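Local coordinates for protein galactose mutarotase related enzyme (Lactobacillus casei, PDB 3Q1N) that probably binds carbohydrate and may act as an isomerase of the aldose 1-epimerase (galactose mutarotase-like) family, at residues R17-Q22 with Y79-S84; S89-T94 with V113-T118; G121-Y126 with A288-L293. All blocks are in the same frame, centred on the assembly; numbering follows the deposited sequence. Where two conformers were deposited one is given.

Contact 1. Residues R17-Q22 with Y79-S84; sequences RGAELQ and YDFDVS
Ala19 sets its methyl over the face of the Phe81 ring: CB stands 3.7 Å from the ring centroid and only 8° off the normal, a CH-pi contact close to the middle of the face. The small methyl suits so close an approach. Next to it the peptide of Gly18 also meets this ring, with Gly18 C 3.5 Å from Phe81 CE1. Both Gly18 and Ala19 have positive phi. Ala19 and Glu20 both face Ala15, a G1 beta bulge in which Ala19 holds the first position; glycine suits position 18 through its own positive phi and its tight place against Phe81. Gly18 N donates to Tyr79 O at 2.9 Å, beside a single bridge between the backbones of Arg17 and Asp80. Outside this polar link lies a salt bridge. Arg17 sets CG trans to its backbone N (chi1 173°) and then bends at chi2 and chi3, carrying the chain past the backbone of Tyr79 until NE reaches Asp80 OD1 at 2.9 Å. The carboxylate oxygen lies near the guanidinium plane, whereas NE comes to it from above the carboxylate plane. A water closes the outer end, accepting from Arg17 NH2 and donating to Asp80 OD2, so both carboxylate oxygens are engaged on this exposed side. Inward, Phe81 also packs on Phe93 of strand 90-96, and Ala19 O accepts from the hydroxyl of Tyr115; the contact thus ties the bend between strands 10-15 and 20-26 to the residues leading into edge strand 82-84.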
loop_
_atom_site.group_PDB
_atom_site.type_symbol
_atom_site.label_atom_id
_atom_site.label_comp_id
_atom_site.label_asym_id
_atom_site.label_seq_id
_atom_site.Cartn_x
_atom_site.Cartn_y
_atom_site.Cartn_z
ATOM N N ARG A 17 1.189 -8.183 -14.565
ATOM C CA ARG A 17 2.097 -7.045 -14.408
ATOM C C ARG A 17 1.963 -6.434 -13.006
ATOM O O ARG A 17 0.894 -5.972 -12.630
ATOM C CB ARG A 17 1.862 -5.983 -15.505
ATOM C CG ARG A 17 2.684 -4.692 -15.283
ATOM C CD ARG A 17 4.185 -4.927 -15.363
ATOM N NE ARG A 17 4.629 -5.484 -16.621
ATOM C CZ ARG A 17 5.023 -4.762 -17.673
ATOM N NH1 ARG A 17 5.018 -3.436 -17.601
ATOM N NH2 ARG A 17 5.410 -5.362 -18.802
ATOM N N GLY A 18 3.034 -6.544 -12.221
ATOM C CA GLY A 18 3.064 -6.056 -10.839
ATOM C C GLY A 18 2.140 -6.815 -9.864
ATOM O O GLY A 18 1.943 -6.353 -8.757
ATOM N N ALA A 19 1.623 -7.986 -10.252
ATOM C CA ALA A 19 0.627 -8.705 -9.423
ATOM C C ALA A 19 -0.399 -7.720 -8.865
ATOM O O ALA A 19 -0.779 -7.749 -7.674
ATOM C CB ALA A 19 1.316 -9.472 -8.261
ATOM N N GLU A 20 -0.881 -6.843 -9.750
ATOM C CA GLU A 20 -1.648 -5.675 -9.322
ATOM C C GLU A 20 -3.128 -6.002 -9.254
ATOM O O GLU A 20 -3.744 -6.325 -10.285
ATOM C CB GLU A 20 -1.508 -4.510 -10.273
ATOM C CG GLU A 20 -2.214 -3.268 -9.658
ATOM C CD GLU A 20 -2.375 -2.090 -10.590
ATOM O OE1 GLU A 20 -2.099 -2.207 -11.796
ATOM O OE2 GLU A 20 -2.762 -0.998 -10.067
ATOM N N LEU A 21 -3.709 -5.942 -8.070
ATOM C CA LEU A 21 -5.167 -6.040 -7.973
ATOM C C LEU A 21 -5.798 -4.886 -8.744
ATOM O O LEU A 21 -5.456 -3.721 -8.513
ATOM C CB LEU A 21 -5.573 -5.928 -6.524
ATOM C CG LEU A 21 -7.057 -5.983 -6.190
ATOM C CD1 LEU A 21 -7.662 -7.343 -6.436
ATOM C CD2 LEU A 21 -7.265 -5.572 -4.694
ATOM N N GLN A 22 -6.707 -5.192 -9.654
ATOM C CA GLN A 22 -7.319 -4.124 -10.459
ATOM C C GLN A 22 -8.821 -4.007 -10.270
ATOM O O GLN A 22 -9.390 -2.963 -10.582
ATOM C CB GLN A 22 -6.979 -4.326 -11.936
ATOM C CG GLN A 22 -5.445 -4.204 -12.172
ATOM C CD GLN A 22 -5.077 -4.156 -13.612
ATOM O OE1 GLN A 22 -5.702 -4.808 -14.428
ATOM N NE2 GLN A 22 -3.999 -3.450 -13.927
ATOM N N TYR A 79 7.310 -4.903 -13.389
ATOM C CA TYR A 79 7.611 -6.174 -14.040
ATOM C C TYR A 79 6.560 -7.250 -13.730
ATOM O O TYR A 79 5.776 -7.145 -12.782
ATOM C CB TYR A 79 9.020 -6.675 -13.658
ATOM C CG TYR A 79 10.089 -5.660 -13.971
ATOM C CD1 TYR A 79 10.496 -5.445 -15.267
ATOM C CD2 TYR A 79 10.629 -4.841 -12.963
ATOM C CE1 TYR A 79 11.429 -4.489 -15.568
ATOM C CE2 TYR A 79 11.549 -3.856 -13.253
ATOM C CZ TYR A 79 11.963 -3.684 -14.530
ATOM O OH TYR A 79 12.908 -2.695 -14.805
ATOM N N ASP A 80 6.467 -8.240 -14.620
ATOM C CA ASP A 80 5.483 -9.296 -14.476
ATOM C C ASP A 80 5.855 -10.202 -13.308
ATOM O O ASP A 80 7.015 -10.250 -12.869
ATOM C CB ASP A 80 5.396 -10.155 -15.744
ATOM C CG ASP A 80 4.661 -9.474 -16.893
ATOM O OD1 ASP A 80 4.098 -8.376 -16.725
ATOM O OD2 ASP A 80 4.689 -10.040 -18.014
ATOM N N PHE A 81 4.828 -10.859 -12.782
ATOM C CA PHE A 81 4.979 -11.961 -11.829
ATOM C C PHE A 81 4.500 -13.230 -12.511
ATOM O O PHE A 81 3.552 -13.198 -13.319
ATOM C CB PHE A 81 4.094 -11.735 -10.586
ATOM C CG PHE A 81 4.585 -10.711 -9.604
ATOM C CD1 PHE A 81 4.718 -9.350 -9.952
ATOM C CD2 PHE A 81 4.778 -11.069 -8.262
ATOM C CE1 PHE A 81 5.130 -8.403 -8.971
ATOM C CE2 PHE A 81 5.155 -10.142 -7.295
ATOM C CZ PHE A 81 5.305 -8.797 -7.632
ATOM N N ASP A 82 5.151 -14.351 -12.223
ATOM C CA ASP A 82 4.715 -15.655 -12.712
ATOM C C ASP A 82 3.547 -16.167 -11.887
ATOM O O ASP A 82 3.497 -15.958 -10.685
ATOM C CB ASP A 82 5.857 -16.663 -12.604
ATOM C CG ASP A 82 6.980 -16.387 -13.572
ATOM O OD1 ASP A 82 6.757 -15.737 -14.606
ATOM O OD2 ASP A 82 8.081 -16.856 -13.271
ATOM N N VAL A 83 2.637 -16.903 -12.534
ATOM C CA VAL A 83 1.436 -17.439 -11.867
ATOM C C VAL A 83 1.644 -18.930 -11.477
ATOM O O VAL A 83 2.224 -19.731 -12.226
ATOM C CB VAL A 83 0.238 -17.331 -12.819
ATOM C CG1 VAL A 83 -1.056 -18.016 -12.197
ATOM C CG2 VAL A 83 -0.003 -15.876 -13.162
ATOM N N SER A 84 1.252 -19.278 -10.260
ATOM C CA SER A 84 1.294 -20.647 -9.805
ATOM C C SER A 84 0.147 -20.918 -8.826
ATOM O O SER A 84 -0.553 -19.977 -8.372
ATOM C CB SER A 84 2.618 -20.949 -9.112
ATOM O OG SER A 84 2.752 -20.234 -7.889
HETATM O O HOH W 1 4.978 -8.192 -19.928
#

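Contact 2. Residues S89-T94 with V113-T118; sequences SAVTFT and VTYMLT. With EDO (1,2-ethanediol), chain T.
Strands 90-94 and 113-118 run antiparallel, their axes 4.7 Å apart at closest and 164° between directions, with Val91-Tyr115 and Phe93-Val113 as hydrogen-bonded pairs and Ala90-Met116 and Thr92-Thr114 as non-hydrogen-bonded ones. Phe93 N to Val113 O is the straightest of the bonds, 2.8 Å with 175° at the hydrogen, and Leu117 N to Ser89 O carries the ladder beyond Ala90. On the buried face Phe93 and Tyr115, diagonal neighbours from successive hydrogen-bonded pairs, meet rim to rim: Phe93 CD2 lies 3.6 Å from Tyr115 CE2, in the plane of the tyrosine ring, and the planes are 80° apart. Neither ring covers the other. In both, CG is trans to the carbonyl carbon, which sends the ring off the same face; there the two side chains cross at about a right angle. These two strands belong to the long antiparallel sheet of the beta-sandwich fold expected of galactose mutarotase relatives, and this face packs on the sheet holding strands 2-6 and 10-15, where Ile3, Ile5 and Ile14 meet the rings. Tyrosine suits such a place because its ring is apolar while its OH finds a partner in Ala19 O. Val91 adds a smaller apolar group, CG1 standing 4.4 Å from Tyr115 CB. The other face is more polar. Thr92 OG1 and Thr114 OG1 are modelled as a hydrogen bond across the pair, but the bond is doubtful, because the place of Thr114 OG1, crowded by a bound 1,2-ethanediol, is less sure. Farther along, Ala90 CB touches CG of the selenomethionine Met116 at 3.8 Å; the extended start of that chain then carries its end away from Ala90.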
loop_
_atom_site.group_PDB
_atom_site.type_symbol
_atom_site.label_atom_id
_atom_site.label_comp_id
_atom_site.label_asym_id
_atom_site.label_seq_id
_atom_site.Cartn_x
_atom_site.Cartn_y
_atom_site.Cartn_z
ATOM N N SER A 89 -10.538 -19.825 -6.375
ATOM C CA SER A 89 -10.644 -18.755 -5.408
ATOM C C SER A 89 -9.300 -18.227 -4.899
ATOM O O SER A 89 -9.273 -17.334 -4.050
ATOM C CB SER A 89 -11.514 -19.238 -4.246
ATOM O OG SER A 89 -11.046 -20.498 -3.792
ATOM N N ALA A 90 -8.176 -18.736 -5.420
ATOM C CA ALA A 90 -6.850 -18.297 -4.950
ATOM C C ALA A 90 -5.828 -18.407 -6.075
ATOM O O ALA A 90 -5.973 -19.230 -7.000
ATOM C CB ALA A 90 -6.319 -19.108 -3.703
ATOM N N VAL A 91 -4.758 -17.624 -5.931
ATOM C CA VAL A 91 -3.686 -17.655 -6.899
ATOM C C VAL A 91 -2.438 -17.067 -6.303
ATOM O O VAL A 91 -2.523 -16.184 -5.444
ATOM C CB VAL A 91 -4.064 -16.905 -8.194
ATOM C CG1 VAL A 91 -4.358 -15.430 -7.911
ATOM C CG2 VAL A 91 -2.923 -17.024 -9.259
ATOM N N THR A 92 -1.273 -17.531 -6.777
ATOM C CA THR A 92 0.015 -17.065 -6.265
ATOM C C THR A 92 0.814 -16.467 -7.421
ATOM O O THR A 92 0.840 -17.024 -8.546
ATOM C CB THR A 92 0.828 -18.203 -5.557
ATOM O OG1 THR A 92 0.117 -18.653 -4.402
ATOM C CG2 THR A 92 2.204 -17.732 -5.104
ATOM N N PHE A 93 1.396 -15.297 -7.147
ATOM C CA PHE A 93 2.248 -14.577 -8.083
ATOM C C PHE A 93 3.658 -14.463 -7.534
ATOM O O PHE A 93 3.846 -14.118 -6.376
ATOM C CB PHE A 93 1.711 -13.152 -8.273
ATOM C CG PHE A 93 0.418 -13.067 -9.026
ATOM C CD1 PHE A 93 0.409 -13.011 -10.406
ATOM C CD2 PHE A 93 -0.797 -12.985 -8.354
ATOM C CE1 PHE A 93 -0.775 -12.890 -11.145
ATOM C CE2 PHE A 93 -2.015 -12.886 -9.065
ATOM C CZ PHE A 93 -2.021 -12.839 -10.471
ATOM N N THR A 94 4.667 -14.679 -8.365
ATOM C CA THR A 94 6.035 -14.673 -7.911
ATOM C C THR A 94 6.921 -13.907 -8.875
ATOM O O THR A 94 6.883 -14.114 -10.073
ATOM C CB THR A 94 6.598 -16.116 -7.786
ATOM O OG1 THR A 94 5.752 -16.904 -6.931
ATOM C CG2 THR A 94 8.018 -16.102 -7.134
ATOM N N VAL A 113 3.329 -13.312 -3.678
ATOM C CA VAL A 113 2.064 -12.778 -3.199
ATOM C C VAL A 113 0.950 -13.793 -3.498
ATOM O O VAL A 113 0.790 -14.188 -4.656
ATOM C CB VAL A 113 1.774 -11.424 -3.928
ATOM C CG1 VAL A 113 0.578 -10.697 -3.324
ATOM C CG2 VAL A 113 3.042 -10.538 -3.951
ATOM N N THR A 114 0.173 -14.191 -2.489
ATOM C CA THR A 114 -0.923 -15.112 -2.668
ATOM C C THR A 114 -2.213 -14.386 -2.332
ATOM O O THR A 114 -2.289 -13.752 -1.276
ATOM C CB THR A 114 -0.750 -16.392 -1.808
ATOM O OG1 THR A 114 0.388 -17.115 -2.296
ATOM C CG2 THR A 114 -2.021 -17.297 -1.894
ATOM N N TYR A 115 -3.166 -14.427 -3.279
ATOM C CA TYR A 115 -4.475 -13.805 -3.102
ATOM C C TYR A 115 -5.484 -14.909 -2.883
ATOM O O TYR A 115 -5.461 -15.891 -3.606
ATOM C CB TYR A 115 -4.879 -13.010 -4.323
ATOM C CG TYR A 115 -4.002 -11.817 -4.625
ATOM C CD1 TYR A 115 -4.240 -10.599 -4.007
ATOM C CD2 TYR A 115 -2.953 -11.916 -5.524
ATOM C CE1 TYR A 115 -3.474 -9.486 -4.298
ATOM C CE2 TYR A 115 -2.149 -10.799 -5.794
ATOM C CZ TYR A 115 -2.424 -9.605 -5.167
ATOM O OH TYR A 115 -1.655 -8.480 -5.390
HETATM N N MSE A 116 -6.397 -14.731 -1.932
HETATM C CA MSE A 116 -7.473 -15.683 -1.758
HETATM C C MSE A 116 -8.753 -14.966 -1.323
HETATM O O MSE A 116 -8.734 -14.151 -0.386
HETATM C CB MSE A 116 -7.071 -16.742 -0.720
HETATM C CG MSE A 116 -8.077 -17.865 -0.617
HETATM SE SE MSE A 116 -7.657 -19.130 0.781
HETATM C CE MSE A 116 -6.183 -18.340 1.732
ATOM N N LEU A 117 -9.848 -15.261 -2.031
ATOM C CA LEU A 117 -11.168 -14.770 -1.657
ATOM C C LEU A 117 -11.819 -15.757 -0.690
ATOM O O LEU A 117 -11.701 -16.992 -0.848
ATOM C CB LEU A 117 -12.076 -14.586 -2.862
ATOM C CG LEU A 117 -11.728 -13.413 -3.762
ATOM C CD1 LEU A 117 -12.458 -13.542 -5.126
ATOM C CD2 LEU A 117 -11.938 -12.023 -2.985
ATOM N N THR A 118 -12.452 -15.191 0.326
ATOM C CA THR A 118 -13.175 -15.916 1.377
ATOM C C THR A 118 -14.530 -15.273 1.555
ATOM O O THR A 118 -14.854 -14.262 0.915
ATOM C CB THR A 118 -12.426 -15.808 2.754
ATOM O OG1 THR A 118 -12.492 -14.448 3.222
ATOM C CG2 THR A 118 -10.964 -16.299 2.626
HETATM C C1 EDO T . 2.899 -16.042 -1.580
HETATM O O1 EDO T . 2.905 -17.425 -1.400
HETATM C C2 EDO T . 3.512 -15.360 -0.359
HETATM O O2 EDO T . 2.969 -15.700 0.881
#

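Contact 3. Residues G121-Y126 with A288-L293; sequences GLSVHY and ALKVEL. With EDO (1,2-ethanediol), chain T.
Leu289 holds CG between its backbone N and carbonyl carbon (chi1 60°), and this splays its two methyls toward different neighbours: CD1 meets Val124 CG2 at 3.7 Å, while CD2 reaches Tyr126 CE1 at the edge of the ring. Tyr126 complements it by setting CG trans to its carbonyl carbon (chi1 -57°), which turns the edge of the ring, at CE1, toward the leucine. The two strands form an antiparallel ladder in the middle of the large sheet of the mutarotase-type beta-sandwich, joining strand 121-130 to strand 284-293 from near the C-terminus. Leu122-Val291 and Val124-Leu289 are hydrogen-bonded pairs, each closed by two N-H to O bonds; Val291 N to Leu122 O, at 2.8 Å and 175°, is the straightest. The valine and leucine side chains suit this face because it is buried: Val124 also packs on Val113 and Tyr115 of strand 109-118, and Leu289 on Phe142 of strand 136-147. Opposite Glu292, Gly121 has a positive phi, and a CB there would collide with Val291 O. With only hydrogen on its CA, it can approach Val291 O to 3.4 Å and let Leu293 fold against it. The reverse face is the more hydrophilic one. There, in the conformers described for Ser123 and His125, the extended Lys290 chain passes Ser123 OG along its methylenes before its amine leads away, a suitable way for lysine to cover a sheet and still reach solvent. Beside them the small methyl of Ala288 makes a CH-pi contact over one face of the His125 ring, CB 3.9 Å from the centroid and 3.6 Å from CD2.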
loop_
_atom_site.group_PDB
_atom_site.type_symbol
_atom_site.label_atom_id
_atom_site.label_comp_id
_atom_site.label_asym_id
_atom_site.label_seq_id
_atom_site.Cartn_x
_atom_site.Cartn_y
_atom_site.Cartn_z
ATOM N N GLY A 121 -13.948 -11.515 2.428
ATOM C CA GLY A 121 -13.265 -10.635 1.491
ATOM C C GLY A 121 -12.002 -11.233 0.911
ATOM O O GLY A 121 -11.969 -12.431 0.565
ATOM N N LEU A 122 -10.944 -10.407 0.816
ATOM C CA LEU A 122 -9.738 -10.798 0.091
ATOM C C LEU A 122 -8.590 -10.883 1.067
ATOM O O LEU A 122 -8.302 -9.887 1.746
ATOM C CB LEU A 122 -9.380 -9.742 -0.952
ATOM C CG LEU A 122 -8.112 -9.985 -1.768
ATOM C CD1 LEU A 122 -8.307 -11.183 -2.736
ATOM C CD2 LEU A 122 -7.691 -8.687 -2.479
ATOM N N SER A 123 -7.968 -12.047 1.181
ATOM C CA SER A 123 -6.756 -12.222 2.006
ATOM C C SER A 123 -5.548 -12.087 1.053
ATOM O O SER A 123 -5.630 -12.512 -0.101
ATOM C CB SER A 123 -6.793 -13.605 2.662
ATOM O OG SER A 123 -7.912 -13.761 3.542
ATOM N N VAL A 124 -4.472 -11.471 1.509
ATOM C CA VAL A 124 -3.266 -11.315 0.721
ATOM C C VAL A 124 -2.108 -11.675 1.661
ATOM O O VAL A 124 -2.032 -11.146 2.777
ATOM C CB VAL A 124 -3.065 -9.884 0.207
ATOM C CG1 VAL A 124 -1.943 -9.843 -0.823
ATOM C CG2 VAL A 124 -4.376 -9.290 -0.403
ATOM N N HIS A 125 -1.238 -12.584 1.221
ATOM C CA HIS A 125 -0.066 -12.978 1.993
ATOM C C HIS A 125 1.172 -12.660 1.148
ATOM O O HIS A 125 1.221 -13.023 -0.037
ATOM C CB HIS A 125 -0.120 -14.486 2.352
ATOM C CG HIS A 125 -1.090 -14.833 3.453
ATOM N ND1 HIS A 125 -2.458 -14.909 3.258
ATOM C CD2 HIS A 125 -0.886 -15.139 4.761
ATOM C CE1 HIS A 125 -3.052 -15.202 4.402
ATOM N NE2 HIS A 125 -2.120 -15.383 5.323
ATOM N N TYR A 126 2.135 -11.960 1.737
ATOM C CA TYR A 126 3.391 -11.596 1.061
ATOM C C TYR A 126 4.543 -12.360 1.679
ATOM O O TYR A 126 4.556 -12.516 2.910
ATOM C CB TYR A 126 3.689 -10.132 1.233
ATOM C CG TYR A 126 2.620 -9.216 0.739
ATOM C CD1 TYR A 126 1.566 -8.841 1.596
ATOM C CD2 TYR A 126 2.615 -8.764 -0.574
ATOM C CE1 TYR A 126 0.556 -8.014 1.164
ATOM C CE2 TYR A 126 1.593 -7.896 -1.021
ATOM C CZ TYR A 126 0.577 -7.556 -0.155
ATOM O OH TYR A 126 -0.422 -6.714 -0.594
ATOM N N ALA A 288 0.905 -10.546 6.305
ATOM C CA ALA A 288 -0.444 -10.857 5.839
ATOM C C ALA A 288 -1.341 -9.660 6.035
ATOM O O ALA A 288 -1.108 -8.842 6.917
ATOM C CB ALA A 288 -1.004 -12.051 6.564
ATOM N N LEU A 289 -2.356 -9.540 5.188
ATOM C CA LEU A 289 -3.466 -8.606 5.431
ATOM C C LEU A 289 -4.781 -9.206 4.940
ATOM O O LEU A 289 -4.788 -10.191 4.190
ATOM C CB LEU A 289 -3.227 -7.243 4.767
ATOM C CG LEU A 289 -3.054 -7.101 3.252
ATOM C CD1 LEU A 289 -4.386 -6.976 2.527
ATOM C CD2 LEU A 289 -2.135 -5.903 2.914
ATOM N N LYS A 290 -5.892 -8.600 5.368
ATOM C CA LYS A 290 -7.191 -8.893 4.796
ATOM C C LYS A 290 -7.896 -7.590 4.462
ATOM O O LYS A 290 -7.755 -6.595 5.184
ATOM C CB LYS A 290 -8.079 -9.697 5.748
ATOM C CG LYS A 290 -7.467 -11.016 6.265
ATOM C CD LYS A 290 -8.471 -11.817 7.152
ATOM C CE LYS A 290 -7.815 -13.128 7.617
ATOM N NZ LYS A 290 -8.758 -13.940 8.470
ATOM N N VAL A 291 -8.625 -7.611 3.357
ATOM C CA VAL A 291 -9.539 -6.519 2.999
ATOM C C VAL A 291 -10.932 -7.112 3.254
ATOM O O VAL A 291 -11.377 -7.976 2.510
ATOM C CB VAL A 291 -9.370 -6.091 1.540
ATOM C CG1 VAL A 291 -10.229 -4.830 1.256
ATOM C CG2 VAL A 291 -7.872 -5.824 1.208
ATOM N N GLU A 292 -11.567 -6.737 4.345
ATOM C CA GLU A 292 -12.934 -7.180 4.613
ATOM C C GLU A 292 -13.888 -6.361 3.758
ATOM O O GLU A 292 -13.799 -5.121 3.720
ATOM C CB GLU A 292 -13.325 -7.023 6.063
ATOM C CG GLU A 292 -12.320 -7.579 7.082
ATOM C CD GLU A 292 -12.787 -7.410 8.524
ATOM O OE1 GLU A 292 -13.961 -7.055 8.782
ATOM O OE2 GLU A 292 -11.959 -7.636 9.422
ATOM N N LEU A 293 -14.765 -7.058 3.034
ATOM C CA LEU A 293 -15.618 -6.437 2.025
ATOM C C LEU A 293 -17.054 -6.392 2.560
ATOM O O LEU A 293 -17.708 -7.429 2.624
ATOM C CB LEU A 293 -15.517 -7.239 0.740
ATOM C CG LEU A 293 -14.127 -7.229 0.099
ATOM C CD1 LEU A 293 -14.180 -8.070 -1.188
ATOM C CD2 LEU A 293 -13.632 -5.735 -0.169
HETATM C C1 EDO T . 2.899 -16.042 -1.580
HETATM O O1 EDO T . 2.905 -17.425 -1.400
HETATM C C2 EDO T . 3.512 -15.360 -0.359
HETATM O O2 EDO T . 2.969 -15.700 0.881
#

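Overall arrangement
Contacts 2 and 3, with centres about 9 Å apart, are neighbouring ladders of the large sheet: Met116 O accepts from Ser123 N at 2.7 Å and Thr114 N donates to His125 O at 2.9 Å. Contact 1, its centre about 11 Å from contact 2, ties the smaller sheet to the edge of the large one; Ala19 O lies 2.6 Å from Tyr115 OH, and Asp82 N probably bonds to Thr94 O. Contacts 1 and 3, about 16 Å between centres, meet through Leu21 and Leu122. One 1,2-ethanediol, probably from the crystallisation liquor, touches contacts 2 and 3, but it is not evidence of a substrate site.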